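Local coordinates for protein VP1 (Merkel cell polyomavirus, PDB 4FMH) that forms the five-fold capsomers of the viral capsid as its major coat protein and binds sialylated glycans through its jelly-roll domain during attachment to host cells, at residues B[125-130]-B[257-262]; B[88-93]-B[282-287]; B[143-148]-B[184-189]; B[97-102]-B[276-281]. All coordinates share one frame; numbering follows the deposited sequence. Where two conformers were deposited one is given.

Interaction 1 (B[125-130]-B[257-262])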
# COMPACT_ATOMS: atom_id res chain seq x y z
N ILE B 125 9.70 6.77 -21.34
CA ILE B 125 9.63 6.31 -19.96
C ILE B 125 9.31 7.53 -19.10
O ILE B 125 10.07 8.50 -19.10
CB ILE B 125 10.97 5.67 -19.48
CG1 ILE B 125 11.33 4.46 -20.35
CG2 ILE B 125 10.88 5.28 -17.99
CD1 ILE B 125 12.78 4.01 -20.24
N PRO B 126 8.16 7.49 -18.38
CA PRO B 126 7.79 8.64 -17.56
C PRO B 126 8.76 8.85 -16.41
O PRO B 126 9.45 7.91 -15.99
CB PRO B 126 6.40 8.27 -17.02
CG PRO B 126 6.28 6.81 -17.18
CD PRO B 126 7.20 6.38 -18.28
N VAL B 127 8.82 10.09 -15.92
CA VAL B 127 9.58 10.42 -14.72
C VAL B 127 9.21 9.45 -13.59
O VAL B 127 8.05 9.38 -13.17
CB VAL B 127 9.38 11.91 -14.32
CG1 VAL B 127 10.11 12.23 -13.03
CG2 VAL B 127 9.88 12.83 -15.45
N SER B 128 10.20 8.72 -13.10
CA SER B 128 9.98 7.62 -12.16
C SER B 128 11.30 7.21 -11.52
O SER B 128 12.37 7.65 -11.93
CB SER B 128 9.33 6.43 -12.87
OG SER B 128 10.08 6.05 -14.01
N GLY B 129 11.21 6.35 -10.51
CA GLY B 129 12.40 5.89 -9.81
C GLY B 129 12.58 6.55 -8.45
O GLY B 129 11.63 6.64 -7.67
N VAL B 130 13.80 7.00 -8.17
CA VAL B 130 14.13 7.54 -6.85
C VAL B 130 13.25 8.74 -6.48
O VAL B 130 13.22 9.74 -7.21
CB VAL B 130 15.63 7.92 -6.75
CG1 VAL B 130 15.92 8.60 -5.40
CG2 VAL B 130 16.52 6.68 -6.94
N ASP B 257 11.94 17.74 -2.67
CA ASP B 257 11.00 16.88 -3.39
C ASP B 257 11.56 16.36 -4.71
O ASP B 257 11.29 16.92 -5.78
CB ASP B 257 9.66 17.59 -3.60
CG ASP B 257 8.93 17.85 -2.29
OD1 ASP B 257 8.34 16.89 -1.74
OD2 ASP B 257 8.98 19.00 -1.80
N ILE B 258 12.35 15.30 -4.61
CA ILE B 258 12.87 14.58 -5.78
C ILE B 258 11.77 13.65 -6.26
O ILE B 258 11.24 12.86 -5.48
CB ILE B 258 14.16 13.80 -5.45
CG1 ILE B 258 15.26 14.77 -5.02
CG2 ILE B 258 14.60 12.96 -6.67
CD1 ILE B 258 16.47 14.11 -4.32
N VAL B 259 11.42 13.75 -7.55
CA VAL B 259 10.25 13.01 -8.08
C VAL B 259 10.62 11.92 -9.07
O VAL B 259 9.74 11.25 -9.63
CB VAL B 259 9.20 13.95 -8.72
CG1 VAL B 259 8.54 14.81 -7.65
CG2 VAL B 259 9.83 14.81 -9.83
N GLY B 260 11.92 11.73 -9.31
CA GLY B 260 12.36 10.65 -10.19
C GLY B 260 13.32 11.08 -11.28
O GLY B 260 13.78 12.23 -11.29
N PHE B 261 13.62 10.14 -12.18
CA PHE B 261 14.58 10.36 -13.25
C PHE B 261 13.91 10.76 -14.55
O PHE B 261 12.85 10.23 -14.91
CB PHE B 261 15.37 9.08 -13.56
CG PHE B 261 16.25 8.60 -12.44
CD1 PHE B 261 17.46 9.23 -12.18
CD2 PHE B 261 15.89 7.48 -11.68
CE1 PHE B 261 18.30 8.77 -11.15
CE2 PHE B 261 16.72 7.01 -10.66
CZ PHE B 261 17.93 7.67 -10.40
N LEU B 262 14.56 11.68 -15.27
CA LEU B 262 14.30 11.89 -16.68
C LEU B 262 15.21 10.92 -17.43
O LEU B 262 16.44 10.99 -17.30
CB LEU B 262 14.59 13.33 -17.09
CG LEU B 262 14.31 13.72 -18.56
CD1 LEU B 262 12.81 13.66 -18.89
CD2 LEU B 262 14.89 15.09 -18.87
O HOH W 1 11.84 10.01 -17.71

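Interaction 2 (B[88-93]-B[282-287])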
# COMPACT_ATOMS: atom_id res chain seq x y z
N THR B 88 9.13 38.22 30.20
CA THR B 88 7.96 37.66 29.54
C THR B 88 7.66 38.38 28.24
O THR B 88 7.43 39.59 28.21
CB THR B 88 6.73 37.66 30.49
OG1 THR B 88 7.02 36.85 31.63
CG2 THR B 88 5.49 37.12 29.79
N LEU B 89 7.67 37.62 27.15
CA LEU B 89 7.53 38.18 25.81
C LEU B 89 6.54 37.36 25.00
O LEU B 89 6.25 36.22 25.34
CB LEU B 89 8.89 38.17 25.10
CG LEU B 89 10.08 38.92 25.71
CD1 LEU B 89 11.39 38.37 25.17
CD2 LEU B 89 9.97 40.42 25.47
N GLN B 90 6.04 37.96 23.93
CA GLN B 90 5.19 37.27 22.97
C GLN B 90 6.02 36.71 21.83
O GLN B 90 6.93 37.39 21.32
CB GLN B 90 4.11 38.20 22.42
CG GLN B 90 3.09 38.66 23.45
CD GLN B 90 1.87 39.33 22.81
OE1 GLN B 90 1.86 39.61 21.62
NE2 GLN B 90 0.85 39.57 23.62
N MET B 91 5.72 35.48 21.43
CA MET B 91 6.38 34.83 20.30
C MET B 91 5.33 34.26 19.37
O MET B 91 4.25 33.86 19.82
CB MET B 91 7.27 33.68 20.78
CG MET B 91 8.56 34.11 21.46
SD MET B 91 9.56 32.68 21.94
CE MET B 91 10.41 32.33 20.42
N TRP B 92 5.64 34.23 18.07
CA TRP B 92 4.79 33.53 17.11
C TRP B 92 4.97 32.02 17.26
O TRP B 92 6.10 31.51 17.31
CB TRP B 92 5.10 33.97 15.69
CG TRP B 92 4.60 35.35 15.37
CD1 TRP B 92 5.36 36.47 15.17
CD2 TRP B 92 3.24 35.76 15.22
NE1 TRP B 92 4.55 37.55 14.90
CE2 TRP B 92 3.25 37.14 14.93
CE3 TRP B 92 2.00 35.09 15.31
CZ2 TRP B 92 2.07 37.87 14.72
CZ3 TRP B 92 0.84 35.82 15.11
CH2 TRP B 92 0.88 37.20 14.81
N GLU B 93 3.85 31.31 17.36
CA GLU B 93 3.83 29.86 17.51
C GLU B 93 3.15 29.25 16.29
O GLU B 93 1.97 29.53 16.04
CB GLU B 93 3.08 29.49 18.79
CG GLU B 93 2.90 28.00 19.05
CD GLU B 93 1.90 27.70 20.15
OE1 GLU B 93 1.26 28.65 20.68
OE2 GLU B 93 1.75 26.51 20.49
N LEU B 282 -0.12 30.70 12.33
CA LEU B 282 0.59 30.97 13.58
C LEU B 282 -0.28 31.76 14.55
O LEU B 282 -1.15 32.54 14.14
CB LEU B 282 1.91 31.70 13.32
CG LEU B 282 2.87 31.10 12.29
CD1 LEU B 282 2.66 31.76 10.94
CD2 LEU B 282 4.32 31.27 12.73
N ARG B 283 -0.05 31.55 15.84
CA ARG B 283 -0.74 32.31 16.88
C ARG B 283 0.28 32.92 17.84
O ARG B 283 1.41 32.44 17.93
CB ARG B 283 -1.73 31.43 17.64
CG ARG B 283 -1.07 30.34 18.47
CD ARG B 283 -2.08 29.52 19.24
NE ARG B 283 -1.42 28.37 19.86
CZ ARG B 283 -2.04 27.27 20.25
NH1 ARG B 283 -3.35 27.15 20.10
NH2 ARG B 283 -1.35 26.28 20.79
N LYS B 284 -0.13 33.97 18.55
CA LYS B 284 0.74 34.61 19.53
C LYS B 284 0.74 33.83 20.84
O LYS B 284 -0.32 33.42 21.33
CB LYS B 284 0.30 36.05 19.77
CG LYS B 284 0.42 36.97 18.56
CD LYS B 284 -0.18 38.35 18.86
CE LYS B 284 -0.18 39.24 17.63
NZ LYS B 284 -0.71 40.60 17.93
N ARG B 285 1.93 33.61 21.39
CA ARG B 285 2.09 32.87 22.64
C ARG B 285 2.98 33.62 23.62
O ARG B 285 4.05 34.10 23.25
CB ARG B 285 2.70 31.48 22.34
CG ARG B 285 3.12 30.69 23.58
CD ARG B 285 1.93 29.99 24.23
NE ARG B 285 1.58 28.77 23.50
CZ ARG B 285 1.07 27.68 24.05
NH1 ARG B 285 0.84 27.63 25.36
NH2 ARG B 285 0.80 26.62 23.30
N TRP B 286 2.54 33.72 24.88
CA TRP B 286 3.37 34.29 25.95
C TRP B 286 4.45 33.29 26.37
O TRP B 286 4.16 32.11 26.57
CB TRP B 286 2.52 34.64 27.18
CG TRP B 286 1.66 35.86 27.04
CD1 TRP B 286 0.30 35.91 26.95
CD2 TRP B 286 2.11 37.22 26.98
NE1 TRP B 286 -0.13 37.20 26.83
CE2 TRP B 286 0.96 38.03 26.86
CE3 TRP B 286 3.37 37.84 27.03
CZ2 TRP B 286 1.03 39.43 26.78
CZ3 TRP B 286 3.44 39.23 26.95
CH2 TRP B 286 2.28 40.01 26.82
N VAL B 287 5.68 33.78 26.51
CA VAL B 287 6.81 32.93 26.94
C VAL B 287 7.68 33.65 27.97
O VAL B 287 7.81 34.88 27.93
CB VAL B 287 7.70 32.46 25.76
CG1 VAL B 287 6.92 31.60 24.78
CG2 VAL B 287 8.35 33.65 25.06
O HOH W 2 0.86 41.45 20.27

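Interaction 3 (B[143-148]-B[184-189])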
# COMPACT_ATOMS: atom_id res chain seq x y z
N ASP B 143 18.09 21.25 12.33
CA ASP B 143 19.36 20.62 12.69
C ASP B 143 19.60 19.43 11.78
O ASP B 143 18.70 18.62 11.55
CB ASP B 143 19.35 20.17 14.16
CG ASP B 143 19.25 21.35 15.12
OD1 ASP B 143 20.16 22.20 15.12
OD2 ASP B 143 18.25 21.43 15.88
N LEU B 144 20.83 19.32 11.27
CA LEU B 144 21.18 18.25 10.33
C LEU B 144 22.23 17.30 10.89
O LEU B 144 23.11 17.70 11.65
CB LEU B 144 21.70 18.84 9.02
CG LEU B 144 20.79 19.80 8.25
CD1 LEU B 144 21.53 20.47 7.09
CD2 LEU B 144 19.53 19.10 7.75
N GLN B 145 22.12 16.04 10.49
CA GLN B 145 23.11 15.02 10.80
C GLN B 145 23.72 14.58 9.48
O GLN B 145 23.00 14.32 8.51
CB GLN B 145 22.45 13.82 11.51
CG GLN B 145 23.35 12.58 11.66
CD GLN B 145 24.52 12.79 12.61
OE1 GLN B 145 24.34 13.08 13.79
NE2 GLN B 145 25.74 12.59 12.10
N GLY B 146 25.05 14.49 9.43
CA GLY B 146 25.74 14.03 8.23
C GLY B 146 25.94 12.52 8.21
O GLY B 146 26.33 11.92 9.23
N LEU B 147 25.69 11.91 7.05
CA LEU B 147 25.95 10.48 6.84
C LEU B 147 25.97 10.24 5.35
O LEU B 147 25.05 10.64 4.64
CB LEU B 147 24.88 9.60 7.51
CG LEU B 147 25.08 8.08 7.56
CD1 LEU B 147 24.34 7.50 8.77
CD2 LEU B 147 24.63 7.37 6.26
N VAL B 148 27.03 9.59 4.88
CA VAL B 148 27.17 9.35 3.45
C VAL B 148 27.31 7.86 3.10
O VAL B 148 27.79 7.06 3.91
CB VAL B 148 28.35 10.13 2.84
CG1 VAL B 148 28.09 11.64 2.93
CG2 VAL B 148 29.67 9.76 3.52
N GLN B 184 29.95 14.27 15.56
CA GLN B 184 30.61 15.52 15.17
C GLN B 184 30.12 16.04 13.82
O GLN B 184 30.29 17.22 13.52
CB GLN B 184 32.12 15.36 15.17
CG GLN B 184 32.72 15.06 16.53
CD GLN B 184 34.22 14.87 16.47
OE1 GLN B 184 34.98 15.83 16.33
NE2 GLN B 184 34.66 13.62 16.58
N ALA B 185 29.53 15.16 13.01
CA ALA B 185 29.05 15.54 11.67
C ALA B 185 27.67 16.18 11.75
O ALA B 185 26.67 15.57 11.38
CB ALA B 185 29.04 14.33 10.73
N LYS B 186 27.63 17.41 12.25
CA LYS B 186 26.36 18.13 12.43
C LYS B 186 26.41 19.51 11.77
O LYS B 186 27.48 20.10 11.62
CB LYS B 186 26.00 18.23 13.91
CG LYS B 186 25.64 16.88 14.54
CD LYS B 186 25.04 17.04 15.93
CE LYS B 186 24.93 15.71 16.65
NZ LYS B 186 23.93 14.83 16.03
N ALA B 187 25.24 20.00 11.37
CA ALA B 187 25.13 21.32 10.74
C ALA B 187 23.73 21.86 10.93
O ALA B 187 22.83 21.15 11.39
CB ALA B 187 25.47 21.23 9.25
N LYS B 188 23.54 23.13 10.58
CA LYS B 188 22.22 23.74 10.59
C LYS B 188 21.82 24.09 9.16
O LYS B 188 22.63 24.61 8.40
CB LYS B 188 22.19 24.97 11.50
CG LYS B 188 22.63 24.62 12.91
CD LYS B 188 22.16 25.61 13.94
CE LYS B 188 22.48 25.08 15.33
NZ LYS B 188 22.45 26.15 16.36
N LEU B 189 20.58 23.77 8.79
CA LEU B 189 20.08 24.09 7.45
C LEU B 189 19.75 25.58 7.36
O LEU B 189 18.62 26.01 7.63
CB LEU B 189 18.88 23.20 7.09
CG LEU B 189 18.24 23.35 5.70
CD1 LEU B 189 19.27 23.26 4.56
CD2 LEU B 189 17.15 22.31 5.52

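Interaction 4 (B[97-102]-B[276-281])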
# COMPACT_ATOMS: atom_id res chain seq x y z
N VAL B 97 -0.02 23.67 9.22
CA VAL B 97 0.45 23.99 7.89
C VAL B 97 -0.34 23.20 6.85
O VAL B 97 -0.65 22.03 7.05
CB VAL B 97 1.99 23.74 7.73
CG1 VAL B 97 2.36 22.29 8.07
CG2 VAL B 97 2.48 24.11 6.33
N LYS B 98 -0.67 23.88 5.75
CA LYS B 98 -1.14 23.22 4.55
C LYS B 98 0.00 23.29 3.56
O LYS B 98 0.51 24.38 3.26
CB LYS B 98 -2.36 23.92 3.95
CG LYS B 98 -3.65 23.69 4.70
CD LYS B 98 -4.83 24.20 3.88
CE LYS B 98 -6.14 23.66 4.40
NZ LYS B 98 -7.27 24.16 3.58
N THR B 99 0.42 22.14 3.06
CA THR B 99 1.55 22.09 2.15
C THR B 99 1.24 21.16 0.98
O THR B 99 0.56 20.16 1.15
CB THR B 99 2.88 21.70 2.90
OG1 THR B 99 3.99 21.75 1.99
CG2 THR B 99 2.78 20.32 3.54
N GLU B 100 1.74 21.53 -0.20
CA GLU B 100 1.44 20.80 -1.42
C GLU B 100 2.63 20.85 -2.36
O GLU B 100 3.26 21.90 -2.51
CB GLU B 100 0.22 21.45 -2.10
CG GLU B 100 -0.26 20.75 -3.37
CD GLU B 100 -1.72 21.06 -3.67
OE1 GLU B 100 -2.57 20.83 -2.78
OE2 GLU B 100 -2.02 21.55 -4.78
N VAL B 101 2.95 19.70 -2.95
CA VAL B 101 3.91 19.67 -4.05
C VAL B 101 3.19 20.19 -5.29
O VAL B 101 2.09 19.74 -5.62
CB VAL B 101 4.52 18.25 -4.26
CG1 VAL B 101 5.52 18.25 -5.40
CG2 VAL B 101 5.18 17.77 -3.00
N VAL B 102 3.80 21.17 -5.95
CA VAL B 102 3.18 21.87 -7.08
C VAL B 102 3.69 21.31 -8.40
O VAL B 102 4.87 20.96 -8.51
CB VAL B 102 3.47 23.40 -6.99
CG1 VAL B 102 2.95 24.16 -8.22
CG2 VAL B 102 2.87 23.98 -5.70
N ARG B 276 7.36 23.29 -3.86
CA ARG B 276 6.44 23.04 -2.78
C ARG B 276 5.86 24.35 -2.25
O ARG B 276 6.58 25.34 -2.07
CB ARG B 276 7.12 22.26 -1.65
CG ARG B 276 6.17 21.83 -0.54
CD ARG B 276 6.89 21.05 0.55
NE ARG B 276 7.04 19.63 0.22
CZ ARG B 276 6.15 18.70 0.52
NH1 ARG B 276 5.02 19.02 1.14
NH2 ARG B 276 6.38 17.43 0.19
N TYR B 277 4.55 24.33 -2.02
CA TYR B 277 3.82 25.44 -1.45
C TYR B 277 3.51 25.20 0.02
O TYR B 277 3.28 24.06 0.43
CB TYR B 277 2.52 25.66 -2.24
CG TYR B 277 1.55 26.59 -1.56
CD1 TYR B 277 1.67 27.97 -1.68
CD2 TYR B 277 0.52 26.08 -0.76
CE1 TYR B 277 0.78 28.83 -1.03
CE2 TYR B 277 -0.37 26.93 -0.12
CZ TYR B 277 -0.24 28.30 -0.26
OH TYR B 277 -1.12 29.13 0.38
N PHE B 278 3.51 26.28 0.81
CA PHE B 278 3.20 26.25 2.23
C PHE B 278 2.26 27.38 2.62
O PHE B 278 2.45 28.53 2.20
CB PHE B 278 4.45 26.44 3.09
CG PHE B 278 5.55 25.47 2.81
CD1 PHE B 278 6.46 25.70 1.78
CD2 PHE B 278 5.72 24.35 3.62
CE1 PHE B 278 7.49 24.81 1.53
CE2 PHE B 278 6.76 23.45 3.38
CZ PHE B 278 7.65 23.69 2.34
N ASN B 279 1.25 27.04 3.42
CA ASN B 279 0.44 28.03 4.14
C ASN B 279 0.45 27.67 5.63
O ASN B 279 -0.19 26.72 6.06
CB ASN B 279 -1.00 28.06 3.59
CG ASN B 279 -1.82 29.24 4.12
OD1 ASN B 279 -1.76 29.58 5.30
ND2 ASN B 279 -2.59 29.85 3.25
N VAL B 280 1.20 28.45 6.42
CA VAL B 280 1.40 28.18 7.84
C VAL B 280 0.54 29.11 8.69
O VAL B 280 0.57 30.31 8.50
CB VAL B 280 2.89 28.35 8.24
CG1 VAL B 280 3.08 28.07 9.73
CG2 VAL B 280 3.78 27.44 7.40
N THR B 281 -0.22 28.53 9.62
CA THR B 281 -1.01 29.30 10.57
C THR B 281 -0.23 29.46 11.86
O THR B 281 0.26 28.47 12.41
CB THR B 281 -2.38 28.62 10.86
OG1 THR B 281 -3.12 28.51 9.64
CG2 THR B 281 -3.20 29.43 11.86

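Interaction 1 (B[125-130]-B[257-262])
Phe-261 N donates to Ser-128 O over 2.8 Å and almost straight, 178° at the hydrogen, the one direct hydrogen bond between loop 125-130 and strand 257-262. The donor stands above the carbonyl plane rather than on a lone pair. A water adds a second polar link, giving one hydrogen to Ile-125 O and the other to Phe-261 O. On the loop side, in one of its two conformers, Ser-128 OG reaches back to Pro-126 O.

Two CA-H...O contacts supplement these bonds: Val-127 CA lies 3.3 Å from Phe-261 O, and Gly-260 CA meets Val-130 O.

Apolar contact comes from two valines. Val-127 CG1, anti to the backbone N (chi1 177°), reaches over the strand backbone, 3.6 Å from Val-259 O and 4.1 Å from Val-259 CG2. Val-130 uses its other branch: CG2 lies 3.7 Å from Phe-261 CE2, the two side chains meeting at a slant. Both glycines take part through their backbones: Gly-129 CA lies 4.3 Å from Phe-261 CD2, and Gly-260 CA is 3.5 Å from Ser-128 O.

The strand belongs to the jelly-roll sheet, where Ile-258 and Phe-261 pack on Leu-271 of strand 269-287 and Ile-258 touches Tyr-132 of strand 131-138. Neighbouring subunits close round the loop: Val-127 O is bonded to Thr-218 OG1 of a second subunit, while Val-130 packs on Pro-126 of a third, so the contact lies buried at the subunit junction of the pentamer.

Interaction 2 (B[88-93]-B[282-287])
Trp-286 carries Gln-90 over one face: CG stands 3.6 Å from the centroid of the six-membered ring in a CH-pi contact, and NE2 lies toward the rim, with the amide plane turned 76° from the ring. Thr-88 CG2 approaches the same indole obliquely at CE3. Trp-92 likewise has Lys-284 CG over one face, 3.9 Å from its six-membered centroid, the extended lysine running alongside the indole; Trp-92 NE1 bonds to Pro-78 O. At the edges of the Arg-283 and Arg-285 guanidinium groups, near their planes, lies the Glu-93 carboxylate. Each arginine grips it side-on, NE to OE1 and NH2 to OE2, from opposite faces of the carboxylate. Both NE–OE1 distances, from Arg-283 NE and Arg-285 NE to Glu-93 OE1, are 2.8 Å. Glu-93 CG, anti to the backbone N (chi1 176°), sends the carboxylate between them.

Antiparallel backbone pairing joins the ends of strands 89-101 and 269-287 in the jelly roll. Met-91 SD touches Val-287 CG2 at 3.5 Å. With four arginine N-H groups and Gly-243 N all donating to its carboxylate, Glu-93 is probably kept ionised and its rotation fixed.

Interaction 3 (B[143-148]-B[184-189])
Leu-144 and Ala-187 form a hydrogen-bonded antiparallel pair in a small three-stranded sheet, with strand 142-146 in the middle between 186-189 and 200-202. Leu-144 N donates to Ala-187 O at 2.7 Å; the return bond, Ala-187 N to Leu-144 O, is longer at 3.1 Å. Beyond them Gly-146 N bonds to Ala-185 O, where Ala-185 is the centre of an inverse gamma turn that leads into the strand.

Leu-144 has CG beside its backbone N, which carries CD1 along to Leu-189 CB at 3.8 Å; the two leucines meet at a slant. Trp-200 and Tyr-195 also pack on Leu-144, and Val-169 of helix 166-170 covers Ala-187, making this the apolar face.

The other face is polar. Gln-145 leaves the backbone with CG anti to N (chi1 169°) and then bends at chi2 (68°), which folds its amide back over the strand end. NE2 there donates to Gly-146 O at 3.0 Å in the plane of its own amide, and also bonds to Asp-182 O. Lys-186 stays extended until a final kink at chi4, where NZ turns to Gln-145 OE1 and forms its salt bridge with Asp-203. Lys-188 runs alongside Asp-143, pointing the same way; its CE is 3.7 Å from Asp-143 OD1, but the charged atoms do not touch. Gln-145 packs as well on Val-102 of a neighbouring subunit. Lys-186 NZ and Gln-145 OE1 stand 2.9 Å apart, with NZ 24° out of the amide carbonyl plane.

Interaction 4 (B[97-102]-B[276-281])
Tyr-277 O is held by two donors of the partner strand: Thr-99 OG1 at 2.9 Å and Glu-100 N at 3.0 Å, reaching it from opposite faces of the carbonyl plane. The threonine hydroxyl passes the chain of bonds on. While giving its proton to Tyr-277 O it accepts from Arg-276 NH1 at 3.0 Å, nearly straight at 165° and in the guanidinium plane. Thr-99 OG1 is set anti to the backbone N (chi1 -176°), leaning across to the neighbouring strand, where it also lies over one face of the Phe-278 ring, 3.5 Å from CD2.

Arg-276 extends as far as CD and bends at chi3 (-84°), which swings the guanidinium back across strand 97-101. Val-101 CG2 covers one face of that group, 3.4 Å from NH2. Its charge is met by Asp-257, in a salt bridge to NH2 that probably offsets the cost of burying it.

Val-97 CG2 touches Val-280 CG2 at 3.7 Å and comes to the edge of the Phe-278 ring. Beyond the strand end, Val-102 CG2 meets Tyr-277 CB at 3.9 Å. Paired backbone bonds link Lys-98 with Asn-279 and Glu-100 with Tyr-277 in regular antiparallel pairing.

The two strands run side by side in the jelly-roll sheet, with strand 11-28 bonded along the other edge of 276-281. Phe-135 of strand 131-138 and Ile-253 of strand 250-263 cover the face that bears Phe-278. Toward the reverse face a second subunit brings Tyr-212, whose OH bonds to Glu-100 OE2, and Pro-204, which packs on Tyr-277.

Interactions 2 and 4 share strands 89-101 and 269-287 and adjoin in sequence, with centres 22 Å apart. Interaction 1 joins interaction 4 directly: Asp-257 OD1 forms a 2.8 Å salt bridge with Arg-276 NH2 and touches Val-101 CG2, linking neighbouring strands 250-263 and 269-287. Interactions 1 and 2 lie on opposite sides of the chain's centre, 41 Å apart between centres. Interaction 3, in a separate small sheet, is nested in the chain loops closed by the other three, its nearest atoms about 10 Å from interaction 4. Toward the receptor site, the Phe-261 side chain of interaction 1 is about 12 Å from the bound sialic acid.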